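Local coordinates for variant surface glycoprotein MITat 1.13 (Trypanosoma brucei, PDB 6Z8H) that probably forms, with many identical copies, the surface coat whose switching among antigenically distinct variants lets the parasite evade the host immune response, at residues A[33-38]-A[163-168]; A[186-191]-A[259-264]; A[42-47]-A[180-185]. One frame throughout, in Å; residues are numbered along the deposited sequence.

All three contacts tie the long connection between strands 152-155 and 194-202 to helices. Contacts 1 and 3 take successive parts of helix 34-75, whereas contact 2 takes the start of helix 260-273. The buried contacts 1 and 3 differ in chemistry: contact 1, at the head of the long helix, is a disulfide overlaid by sugars, while contact 3, further along, is a two-pronged salt bridge. Contact 2 is only partly buried and relies on proline-alanine packing, with a carboxylate at its outer side. Contacts 1 and 2 also touch directly, Leu191 of segment 186-191 packing on Ala34 and Cys37; contacts 2 and 3 use consecutive pieces of the connection, and Pro186 also packs loosely near Arg44.

Contact 1 (A[33-38]-A[163-168]); sequences TACGCK and ADCPNA. With NAG (2-acetamido-2-deoxy-beta-D-glucopyranose), chain F; MAN (alpha-D-mannopyranose), chain C; BMA (beta-D-mannopyranose), chain B.
Cys35 and Cys165 are joined by a disulfide, SG to SG 2.0 Å, which carries nearly all of the protein-protein contact. Each cysteine sets its sulfur beside its own backbone N (chi1 -66° and -67°), and the bridge turns with a left-handed chi3 of -86°, close to the relaxed right angle. Pro166 adds a slight touch, its CD 4.3 Å from Cys35 SG. Sugars of a glycan attached to the protein lie over this link. In the glycan, NAG carries BMA on O4, and BMA carries MAN on O6. MAN O3 donates to Cys35 O at 2.9 Å. A weak second bond reaches the same carbonyl oxygen from MAN O4. From segment 163-168, Cys165 N donates to NAG O3 at 2.9 Å, while Asp164 OD2 accepts from BMA O2 at 2.8 Å. Lys38 reaches the same NAG with an extended chain: CG lies anti to the backbone N, and NZ bonds to O7 at 3.0 Å. A long side chain suits this place, since the acetamide lies well beyond the first turn of the helix.

Behind these groups, Thr33 caps helix 34-75: its OG1 accepts from Gly36 N at 2.9 Å, and Gly36, lacking a side chain, lets the hydroxyl come close. Asp169 hydrogen-bonds to the same hydroxyl, and Cys37 forms a second disulfide with Cys31. Asn124 shares Lys38 NZ with the sugar.

The contact thus combines one covalent tie with several polar bonds to carbohydrate. The disulfide fixes the irregular segment 163-168 against the helix start, and the glycan, held by groups from both segments, bridges them a second time.

Contact 2 (A[186-191]-A[259-264]); sequences PEPAKL and SNATVA. With NAG (2-acetamido-2-deoxy-beta-D-glucopyranose), chain E.
Glu187 OE2 and Thr262 OG1 make the nearest polar approach between the segments, 3.5 Å, which is too loose to count as a hydrogen bond. The carboxylate stands beside both branches of the threonine, because CG2 is also near, 3.9 Å from OE2. Thr262 puts its hydroxyl next to its backbone N (chi1 -54°) and its methyl beside the carbonyl carbon, and the glutamate chain bends at chi2 to bring its end across them. The carboxylate lies along the flank of the first turn of helix 260-273, where a charged end suits an exposed place.

The firmer packing is apolar. Pro188 CB rests 3.8 Å from Ala261 CB, and the ring's CD lies 3.8 Å from Ala261 O, while the alanine methyl also meets Pro188 O at 4.0 Å. Small, compact side chains suit this place: Pro188 CA and Ala261 CA are 5.8 Å apart, so the loop backbone comes close to the helix, and the proline ring restrains phi, which is compatible with the extended course of the loop.

Asn260, Ala261 and Thr262 form an N-glycosylation sequon. Asn260 carries a GlcNAc, ND2 bonded to its C1 at 1.5 Å, and its side chain leaves the helix away from segment 186-191. Val263 CG1 then lies 4.0 Å from the acetamide methyl C8 of that sugar. One turn of helix therefore offers one side to the loop and another to the glycan.

Segment 186-191 runs over the helical bundle toward strand 194-202. Pro188 also packs on Leu41 of helix 34-75 and on Tyr123 of helix 78-129, whose hydroxyl bonds Ala189 O. Lys190 forms a salt bridge with Asp255, in the link between strand 247-253 and helix 260-273.

Contact 3 (A[42-47]-A[180-185]); sequences LKRLDL and EHEENE
The long helix 34-75, one of the pair that forms the elongated helical body of this coat protein, is joined here to the connection between strands 152-155 and 194-202 by a bidentate salt bridge. Arg44 grips Glu182 side-on: NE donates to OE2 at 2.8 Å, and NH2 to OE1 at 3.1 Å. The first bond is the better directed, at 158°; OE2 lies near the guanidinium plane and uses its syn lone pair. The second is poorer, for NH2 meets OE1 from above the carboxylate plane, and the two flat groups are inclined by 48°. A bend at chi3 (65°) turns the end of Arg44 so that its NE side faces the glutamate, which curls through chi2 to present both oxygens.

Glu185 covers one face of the guanidinium, its CG lying 3.5 Å above the plane over the centre. The methylene thus does the packing, while its carboxylate pairs through OE2 with Arg40. Leu47, about a turn further along the helix, lays its CD1 4.1 Å from Glu182 OE2, an apolar neighbour for that carboxylate. Arginine suits this place because its several N-H groups can serve different partners: NH1 is taken by His265 ND1. Glu182 OE1 also accepts from Tyr48 OH, so the buried charges are well met.

Leu268 of helix 260-273 packs against both Arg44 and Glu182, and Ile177 touches Arg44 and Leu47. Leu42 and Leu45 pack on helix 78-129, while the salt bridge lies between helix 34-75, helix 260-273 and the strand connection.

Contact 1 (A[33-38]-A[163-168])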
loop_
_atom_site.group_PDB
_atom_site.type_symbol
_atom_site.label_atom_id
_atom_site.label_comp_id
_atom_site.label_asym_id
_atom_site.label_seq_id
_atom_site.Cartn_x
_atom_site.Cartn_y
_atom_site.Cartn_z
ATOM N N THR A 33 -2.738 -24.445 -6.522
ATOM C CA THR A 33 -1.844 -24.083 -7.607
ATOM C C THR A 33 -1.299 -22.699 -7.279
ATOM O O THR A 33 -1.885 -21.946 -6.488
ATOM C CB THR A 33 -2.581 -23.999 -8.940
ATOM O OG1 THR A 33 -3.545 -22.943 -8.895
ATOM C CG2 THR A 33 -3.310 -25.307 -9.212
ATOM N N ALA A 34 -0.209 -22.325 -7.928
ATOM C CA ALA A 34 0.335 -21.003 -7.686
ATOM C C ALA A 34 -0.626 -19.931 -8.160
ATOM O O ALA A 34 -0.810 -18.911 -7.482
ATOM C CB ALA A 34 1.664 -20.865 -8.418
ATOM N N CYS A 35 -1.200 -20.090 -9.346
ATOM C CA CYS A 35 -2.181 -19.122 -9.834
ATOM C C CYS A 35 -3.379 -18.989 -8.895
ATOM O O CYS A 35 -3.826 -17.871 -8.611
ATOM C CB CYS A 35 -2.665 -19.501 -11.230
ATOM S SG CYS A 35 -1.370 -19.394 -12.531
ATOM N N GLY A 36 -3.879 -20.108 -8.366
ATOM C CA GLY A 36 -5.015 -20.064 -7.464
ATOM C C GLY A 36 -4.658 -19.476 -6.115
ATOM O O GLY A 36 -5.426 -18.691 -5.550
ATOM N N CYS A 37 -3.505 -19.843 -5.567
ATOM C CA CYS A 37 -3.098 -19.293 -4.283
ATOM C C CYS A 37 -2.910 -17.783 -4.378
ATOM O O CYS A 37 -3.366 -17.031 -3.505
ATOM C CB CYS A 37 -1.805 -19.918 -3.780
ATOM S SG CYS A 37 -1.950 -21.640 -3.274
ATOM N N LYS A 38 -2.306 -17.312 -5.467
ATOM C CA LYS A 38 -2.067 -15.886 -5.622
ATOM C C LYS A 38 -3.382 -15.163 -5.798
ATOM O O LYS A 38 -3.607 -14.127 -5.166
ATOM C CB LYS A 38 -1.158 -15.632 -6.826
ATOM C CG LYS A 38 -0.890 -14.156 -7.117
ATOM C CD LYS A 38 0.014 -13.970 -8.351
ATOM C CE LYS A 38 0.066 -12.487 -8.711
ATOM N NZ LYS A 38 0.833 -12.249 -9.926
ATOM N N ALA A 163 3.625 -19.684 -19.723
ATOM C CA ALA A 163 2.245 -19.354 -20.049
ATOM C C ALA A 163 1.589 -18.550 -18.934
ATOM O O ALA A 163 1.919 -18.686 -17.750
ATOM C CB ALA A 163 1.440 -20.628 -20.286
ATOM N N ASP A 164 0.634 -17.712 -19.325
ATOM C CA ASP A 164 -0.204 -17.060 -18.338
ATOM C C ASP A 164 -1.003 -18.110 -17.572
ATOM O O ASP A 164 -1.109 -19.270 -17.971
ATOM C CB ASP A 164 -1.203 -16.118 -19.005
ATOM C CG ASP A 164 -0.536 -14.972 -19.718
ATOM O OD1 ASP A 164 0.619 -14.644 -19.371
ATOM O OD2 ASP A 164 -1.192 -14.388 -20.614
ATOM N N CYS A 165 -1.599 -17.674 -16.470
ATOM C CA CYS A 165 -2.527 -18.515 -15.737
ATOM C C CYS A 165 -3.744 -18.818 -16.612
ATOM O O CYS A 165 -4.145 -17.995 -17.444
ATOM C CB CYS A 165 -2.995 -17.774 -14.479
ATOM S SG CYS A 165 -1.677 -17.502 -13.225
ATOM N N PRO A 166 -4.322 -20.012 -16.488
ATOM C CA PRO A 166 -5.589 -20.285 -17.184
ATOM C C PRO A 166 -6.712 -19.380 -16.698
ATOM O O PRO A 166 -6.728 -18.930 -15.550
ATOM C CB PRO A 166 -5.871 -21.752 -16.849
ATOM C CG PRO A 166 -5.140 -22.002 -15.566
ATOM C CD PRO A 166 -3.906 -21.121 -15.614
ATOM N N ASN A 167 -7.665 -19.124 -17.598
ATOM C CA ASN A 167 -8.753 -18.197 -17.302
ATOM C C ASN A 167 -9.680 -18.717 -16.206
ATOM O O ASN A 167 -10.288 -17.910 -15.489
ATOM C CB ASN A 167 -9.538 -17.891 -18.580
ATOM C CG ASN A 167 -8.681 -17.218 -19.636
ATOM O OD1 ASN A 167 -7.749 -17.826 -20.177
ATOM N ND2 ASN A 167 -8.994 -15.960 -19.943
ATOM N N ALA A 168 -9.805 -20.035 -16.062
ATOM C CA ALA A 168 -10.580 -20.641 -14.987
ATOM C C ALA A 168 -9.654 -21.505 -14.144
ATOM O O ALA A 168 -8.886 -22.299 -14.694
ATOM C CB ALA A 168 -11.715 -21.495 -15.555
HETATM C C1 NAG F . 0.751 -12.367 -15.026
HETATM C C2 NAG F . -0.206 -13.511 -14.681
HETATM C C3 NAG F . -0.907 -13.937 -15.945
HETATM C C4 NAG F . -1.600 -12.734 -16.531
HETATM C C5 NAG F . -0.564 -11.616 -16.748
HETATM C C6 NAG F . -1.091 -10.344 -17.347
HETATM C C7 NAG F . 0.438 -14.821 -12.736
HETATM C C8 NAG F . 1.266 -15.927 -12.206
HETATM N N2 NAG F . 0.451 -14.587 -13.990
HETATM O O3 NAG F . -1.807 -14.972 -15.574
HETATM O O4 NAG F . -2.159 -12.915 -17.821
HETATM O O5 NAG F . 0.038 -11.323 -15.576
HETATM O O6 NAG F . -2.152 -9.835 -16.559
HETATM O O7 NAG F . -0.175 -14.146 -12.011
HETATM C C1 MAN C . -5.991 -14.631 -13.658
HETATM C C2 MAN C . -5.085 -14.558 -12.416
HETATM C C3 MAN C . -4.934 -15.878 -11.746
HETATM C C4 MAN C . -6.289 -16.578 -11.515
HETATM C C5 MAN C . -7.076 -16.642 -12.837
HETATM C C6 MAN C . -8.476 -17.190 -12.607
HETATM O O2 MAN C . -5.687 -13.753 -11.407
HETATM O O3 MAN C . -4.236 -15.780 -10.526
HETATM O O4 MAN C . -6.073 -17.929 -11.060
HETATM O O5 MAN C . -7.201 -15.320 -13.380
HETATM O O6 MAN C . -8.407 -18.081 -11.465
HETATM C C1 BMA B . -3.772 -13.078 -17.715
HETATM C C2 BMA B . -4.281 -13.094 -19.107
HETATM C C3 BMA B . -5.787 -13.092 -18.975
HETATM C C4 BMA B . -6.194 -14.218 -18.093
HETATM C C5 BMA B . -5.526 -14.116 -16.769
HETATM C C6 BMA B . -5.877 -15.249 -15.907
HETATM O O2 BMA B . -3.867 -14.229 -19.833
HETATM O O3 BMA B . -6.347 -13.214 -20.237
HETATM O O4 BMA B . -7.582 -14.122 -17.878
HETATM O O5 BMA B . -4.124 -14.119 -16.946
HETATM O O6 BMA B . -5.163 -15.163 -14.765
#

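Contact 2 (A[186-191]-A[259-264])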
loop_
_atom_site.group_PDB
_atom_site.type_symbol
_atom_site.label_atom_id
_atom_site.label_comp_id
_atom_site.label_asym_id
_atom_site.label_seq_id
_atom_site.Cartn_x
_atom_site.Cartn_y
_atom_site.Cartn_z
ATOM N N PRO A 186 -8.186 -21.141 5.633
ATOM C CA PRO A 186 -6.880 -21.753 5.887
ATOM C C PRO A 186 -5.746 -20.898 5.343
ATOM O O PRO A 186 -5.923 -20.050 4.464
ATOM C CB PRO A 186 -6.958 -23.093 5.145
ATOM C CG PRO A 186 -7.978 -22.836 4.047
ATOM C CD PRO A 186 -8.979 -21.884 4.640
ATOM N N GLU A 187 -4.550 -21.190 5.850
ATOM C CA GLU A 187 -3.353 -20.531 5.372
ATOM C C GLU A 187 -3.156 -20.810 3.882
ATOM O O GLU A 187 -3.488 -21.900 3.389
ATOM C CB GLU A 187 -2.124 -21.062 6.113
ATOM C CG GLU A 187 -1.785 -20.295 7.369
ATOM C CD GLU A 187 -1.136 -21.157 8.428
ATOM O OE1 GLU A 187 -1.808 -21.459 9.437
ATOM O OE2 GLU A 187 0.042 -21.530 8.245
ATOM N N PRO A 188 -2.589 -19.854 3.146
ATOM C CA PRO A 188 -2.200 -20.123 1.757
ATOM C C PRO A 188 -1.175 -21.249 1.707
ATOM O O PRO A 188 -0.324 -21.372 2.593
ATOM C CB PRO A 188 -1.592 -18.792 1.290
ATOM C CG PRO A 188 -2.157 -17.761 2.232
ATOM C CD PRO A 188 -2.245 -18.482 3.550
ATOM N N ALA A 189 -1.287 -22.086 0.671
ATOM C CA ALA A 189 -0.472 -23.290 0.549
ATOM C C ALA A 189 0.949 -22.950 0.120
ATOM O O ALA A 189 1.186 -22.013 -0.643
ATOM C CB ALA A 189 -1.097 -24.273 -0.450
ATOM N N LYS A 190 1.899 -23.768 0.580
ATOM C CA LYS A 190 3.300 -23.560 0.240
ATOM C C LYS A 190 3.630 -24.122 -1.137
ATOM O O LYS A 190 4.503 -23.588 -1.825
ATOM C CB LYS A 190 4.177 -24.233 1.293
ATOM C CG LYS A 190 4.797 -23.303 2.320
ATOM C CD LYS A 190 5.651 -24.107 3.296
ATOM C CE LYS A 190 6.786 -23.277 3.851
ATOM N NZ LYS A 190 7.338 -23.839 5.120
ATOM N N LEU A 191 2.899 -25.150 -1.553
ATOM C CA LEU A 191 3.017 -25.784 -2.870
ATOM C C LEU A 191 4.302 -26.581 -3.149
ATOM O O LEU A 191 4.229 -27.761 -3.493
ATOM C CB LEU A 191 2.783 -24.788 -4.012
ATOM C CG LEU A 191 1.487 -23.968 -3.872
ATOM C CD1 LEU A 191 1.454 -22.940 -4.978
ATOM C CD2 LEU A 191 0.251 -24.845 -3.937
ATOM N N SER A 259 8.049 -18.814 5.419
ATOM C CA SER A 259 6.921 -18.344 6.205
ATOM C C SER A 259 6.225 -17.143 5.574
ATOM O O SER A 259 5.419 -16.495 6.246
ATOM C CB SER A 259 7.378 -18.052 7.631
ATOM O OG SER A 259 8.279 -16.967 7.706
ATOM N N ASN A 260 6.508 -16.831 4.311
ATOM C CA ASN A 260 5.975 -15.608 3.715
ATOM C C ASN A 260 4.455 -15.646 3.643
ATOM O O ASN A 260 3.791 -14.631 3.890
ATOM C CB ASN A 260 6.483 -15.446 2.289
ATOM C CG ASN A 260 7.895 -14.872 2.178
ATOM O OD1 ASN A 260 8.393 -14.730 1.057
ATOM N ND2 ASN A 260 8.547 -14.570 3.297
ATOM N N ALA A 261 3.884 -16.801 3.289
ATOM C CA ALA A 261 2.432 -16.873 3.184
ATOM C C ALA A 261 1.785 -16.901 4.560
ATOM O O ALA A 261 0.710 -16.330 4.751
ATOM C CB ALA A 261 2.014 -18.094 2.380
ATOM N N THR A 262 2.439 -17.532 5.537
ATOM C CA THR A 262 1.923 -17.534 6.898
ATOM C C THR A 262 1.896 -16.127 7.462
ATOM O O THR A 262 0.918 -15.738 8.096
ATOM C CB THR A 262 2.802 -18.432 7.774
ATOM O OG1 THR A 262 2.898 -19.735 7.194
ATOM C CG2 THR A 262 2.260 -18.512 9.193
ATOM N N VAL A 263 2.960 -15.348 7.247
ATOM C CA VAL A 263 3.029 -13.984 7.762
ATOM C C VAL A 263 1.996 -13.092 7.091
ATOM O O VAL A 263 1.424 -12.205 7.734
ATOM C CB VAL A 263 4.467 -13.468 7.576
ATOM C CG1 VAL A 263 4.561 -12.007 7.707
ATOM C CG2 VAL A 263 5.412 -14.161 8.563
ATOM N N ALA A 264 1.741 -13.301 5.797
ATOM C CA ALA A 264 0.679 -12.573 5.110
ATOM C C ALA A 264 -0.686 -12.894 5.709
ATOM O O ALA A 264 -1.479 -11.986 6.006
ATOM C CB ALA A 264 0.732 -12.898 3.618
HETATM C C1 NAG E . 9.911 -13.852 3.147
HETATM C C2 NAG E . 10.134 -12.818 4.347
HETATM C C3 NAG E . 11.479 -12.207 4.327
HETATM C C4 NAG E . 12.526 -13.285 4.183
HETATM C C5 NAG E . 12.133 -14.148 3.010
HETATM C C6 NAG E . 13.140 -15.245 2.762
HETATM C C7 NAG E . 8.320 -11.567 5.440
HETATM C C8 NAG E . 7.280 -10.546 5.215
HETATM N N2 NAG E . 9.031 -11.845 4.342
HETATM O O3 NAG E . 11.702 -11.517 5.532
HETATM O O4 NAG E . 13.600 -12.504 3.864
HETATM O O5 NAG E . 10.931 -14.770 3.267
HETATM O O6 NAG E . 12.948 -15.743 1.470
HETATM O O7 NAG E . 8.498 -12.014 6.507
#

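Contact 3 (A[42-47]-A[180-185])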
loop_
_atom_site.group_PDB
_atom_site.type_symbol
_atom_site.label_atom_id
_atom_site.label_comp_id
_atom_site.label_asym_id
_atom_site.label_seq_id
_atom_site.Cartn_x
_atom_site.Cartn_y
_atom_site.Cartn_z
ATOM N N LEU A 42 -4.866 -12.350 -3.067
ATOM C CA LEU A 42 -5.145 -10.984 -3.487
ATOM C C LEU A 42 -6.631 -10.667 -3.373
ATOM O O LEU A 42 -6.996 -9.527 -3.064
ATOM C CB LEU A 42 -4.677 -10.772 -4.921
ATOM C CG LEU A 42 -3.180 -10.725 -5.130
ATOM C CD1 LEU A 42 -2.851 -10.702 -6.622
ATOM C CD2 LEU A 42 -2.567 -9.498 -4.478
ATOM N N LYS A 43 -7.510 -11.653 -3.583
ATOM C CA LYS A 43 -8.939 -11.432 -3.362
ATOM C C LYS A 43 -9.247 -11.209 -1.887
ATOM O O LYS A 43 -10.098 -10.379 -1.543
ATOM C CB LYS A 43 -9.736 -12.629 -3.892
ATOM C CG LYS A 43 -10.097 -12.514 -5.368
ATOM C CD LYS A 43 -10.860 -13.728 -5.888
ATOM C CE LYS A 43 -10.629 -13.877 -7.384
ATOM N NZ LYS A 43 -11.709 -14.636 -8.095
ATOM N N ARG A 44 -8.579 -11.941 -0.997
ATOM C CA ARG A 44 -8.747 -11.709 0.430
ATOM C C ARG A 44 -8.212 -10.338 0.831
ATOM O O ARG A 44 -8.835 -9.621 1.635
ATOM C CB ARG A 44 -8.047 -12.799 1.217
ATOM C CG ARG A 44 -8.655 -14.183 1.051
ATOM C CD ARG A 44 -7.855 -15.176 1.848
ATOM N NE ARG A 44 -7.934 -14.911 3.282
ATOM C CZ ARG A 44 -7.007 -15.289 4.160
ATOM N NH1 ARG A 44 -5.916 -15.939 3.752
ATOM N NH2 ARG A 44 -7.154 -15.039 5.447
ATOM N N LEU A 45 -7.070 -9.944 0.285
ATOM C CA LEU A 45 -6.560 -8.605 0.549
ATOM C C LEU A 45 -7.570 -7.549 0.124
ATOM O O LEU A 45 -7.786 -6.549 0.836
ATOM C CB LEU A 45 -5.269 -8.386 -0.221
ATOM C CG LEU A 45 -4.632 -6.997 -0.049
ATOM C CD1 LEU A 45 -4.318 -6.732 1.421
ATOM C CD2 LEU A 45 -3.399 -6.858 -0.887
ATOM N N ASP A 46 -8.154 -7.717 -1.058
ATOM C CA ASP A 46 -9.116 -6.761 -1.585
ATOM C C ASP A 46 -10.315 -6.571 -0.659
ATOM O O ASP A 46 -10.880 -5.464 -0.607
ATOM C CB ASP A 46 -9.593 -7.189 -2.973
ATOM C CG ASP A 46 -10.357 -6.082 -3.689
ATOM O OD1 ASP A 46 -9.714 -5.113 -4.154
ATOM O OD2 ASP A 46 -11.610 -6.150 -3.747
ATOM N N LEU A 47 -10.683 -7.586 0.134
ATOM C CA LEU A 47 -11.773 -7.390 1.094
ATOM C C LEU A 47 -11.448 -6.249 2.058
ATOM O O LEU A 47 -12.322 -5.438 2.425
ATOM C CB LEU A 47 -12.000 -8.648 1.924
ATOM C CG LEU A 47 -12.309 -9.936 1.168
ATOM C CD1 LEU A 47 -12.412 -11.073 2.164
ATOM C CD2 LEU A 47 -13.564 -9.788 0.356
ATOM N N GLU A 180 -16.888 -12.470 6.458
ATOM C CA GLU A 180 -17.532 -13.435 7.337
ATOM C C GLU A 180 -16.856 -14.802 7.282
ATOM O O GLU A 180 -16.995 -15.584 8.226
ATOM C CB GLU A 180 -19.023 -13.571 6.983
ATOM C CG GLU A 180 -19.304 -13.986 5.536
ATOM C CD GLU A 180 -19.307 -12.816 4.553
ATOM O OE1 GLU A 180 -18.514 -11.866 4.742
ATOM O OE2 GLU A 180 -20.109 -12.856 3.590
ATOM N N HIS A 181 -16.125 -15.111 6.211
ATOM C CA HIS A 181 -15.467 -16.403 6.089
ATOM C C HIS A 181 -14.019 -16.373 6.552
ATOM O O HIS A 181 -13.367 -17.419 6.575
ATOM C CB HIS A 181 -15.527 -16.886 4.635
ATOM C CG HIS A 181 -16.917 -16.952 4.077
ATOM N ND1 HIS A 181 -17.890 -17.783 4.592
ATOM C CD2 HIS A 181 -17.497 -16.288 3.050
ATOM C CE1 HIS A 181 -19.008 -17.630 3.903
ATOM N NE2 HIS A 181 -18.797 -16.726 2.963
ATOM N N GLU A 182 -13.497 -15.207 6.927
ATOM C CA GLU A 182 -12.064 -15.081 7.154
ATOM C C GLU A 182 -11.610 -15.775 8.433
ATOM O O GLU A 182 -10.462 -16.223 8.512
ATOM C CB GLU A 182 -11.684 -13.596 7.227
ATOM C CG GLU A 182 -11.615 -12.884 5.874
ATOM C CD GLU A 182 -10.385 -13.286 5.090
ATOM O OE1 GLU A 182 -9.273 -12.835 5.439
ATOM O OE2 GLU A 182 -10.516 -14.124 4.162
ATOM N N GLU A 183 -12.485 -15.902 9.435
ATOM C CA GLU A 183 -12.039 -16.505 10.688
ATOM C C GLU A 183 -11.638 -17.965 10.508
ATOM O O GLU A 183 -10.843 -18.484 11.299
ATOM C CB GLU A 183 -13.108 -16.393 11.779
ATOM C CG GLU A 183 -12.893 -15.212 12.727
ATOM C CD GLU A 183 -11.425 -15.002 13.101
ATOM O OE1 GLU A 183 -10.854 -15.869 13.799
ATOM O OE2 GLU A 183 -10.834 -13.995 12.640
ATOM N N ASN A 184 -12.180 -18.651 9.500
ATOM C CA ASN A 184 -11.873 -20.060 9.277
ATOM C C ASN A 184 -11.149 -20.323 7.961
ATOM O O ASN A 184 -10.994 -21.486 7.567
ATOM C CB ASN A 184 -13.142 -20.910 9.373
ATOM C CG ASN A 184 -13.476 -21.285 10.804
ATOM O OD1 ASN A 184 -12.585 -21.381 11.651
ATOM N ND2 ASN A 184 -14.752 -21.498 11.079
ATOM N N GLU A 185 -10.672 -19.289 7.297
ATOM C CA GLU A 185 -9.947 -19.479 6.054
ATOM C C GLU A 185 -8.584 -20.100 6.351
ATOM O O GLU A 185 -7.891 -19.669 7.279
ATOM C CB GLU A 185 -9.789 -18.120 5.361
ATOM C CG GLU A 185 -9.116 -18.204 3.991
ATOM C CD GLU A 185 -9.951 -18.964 2.968
ATOM O OE1 GLU A 185 -11.191 -18.960 3.099
ATOM O OE2 GLU A 185 -9.361 -19.542 2.030
#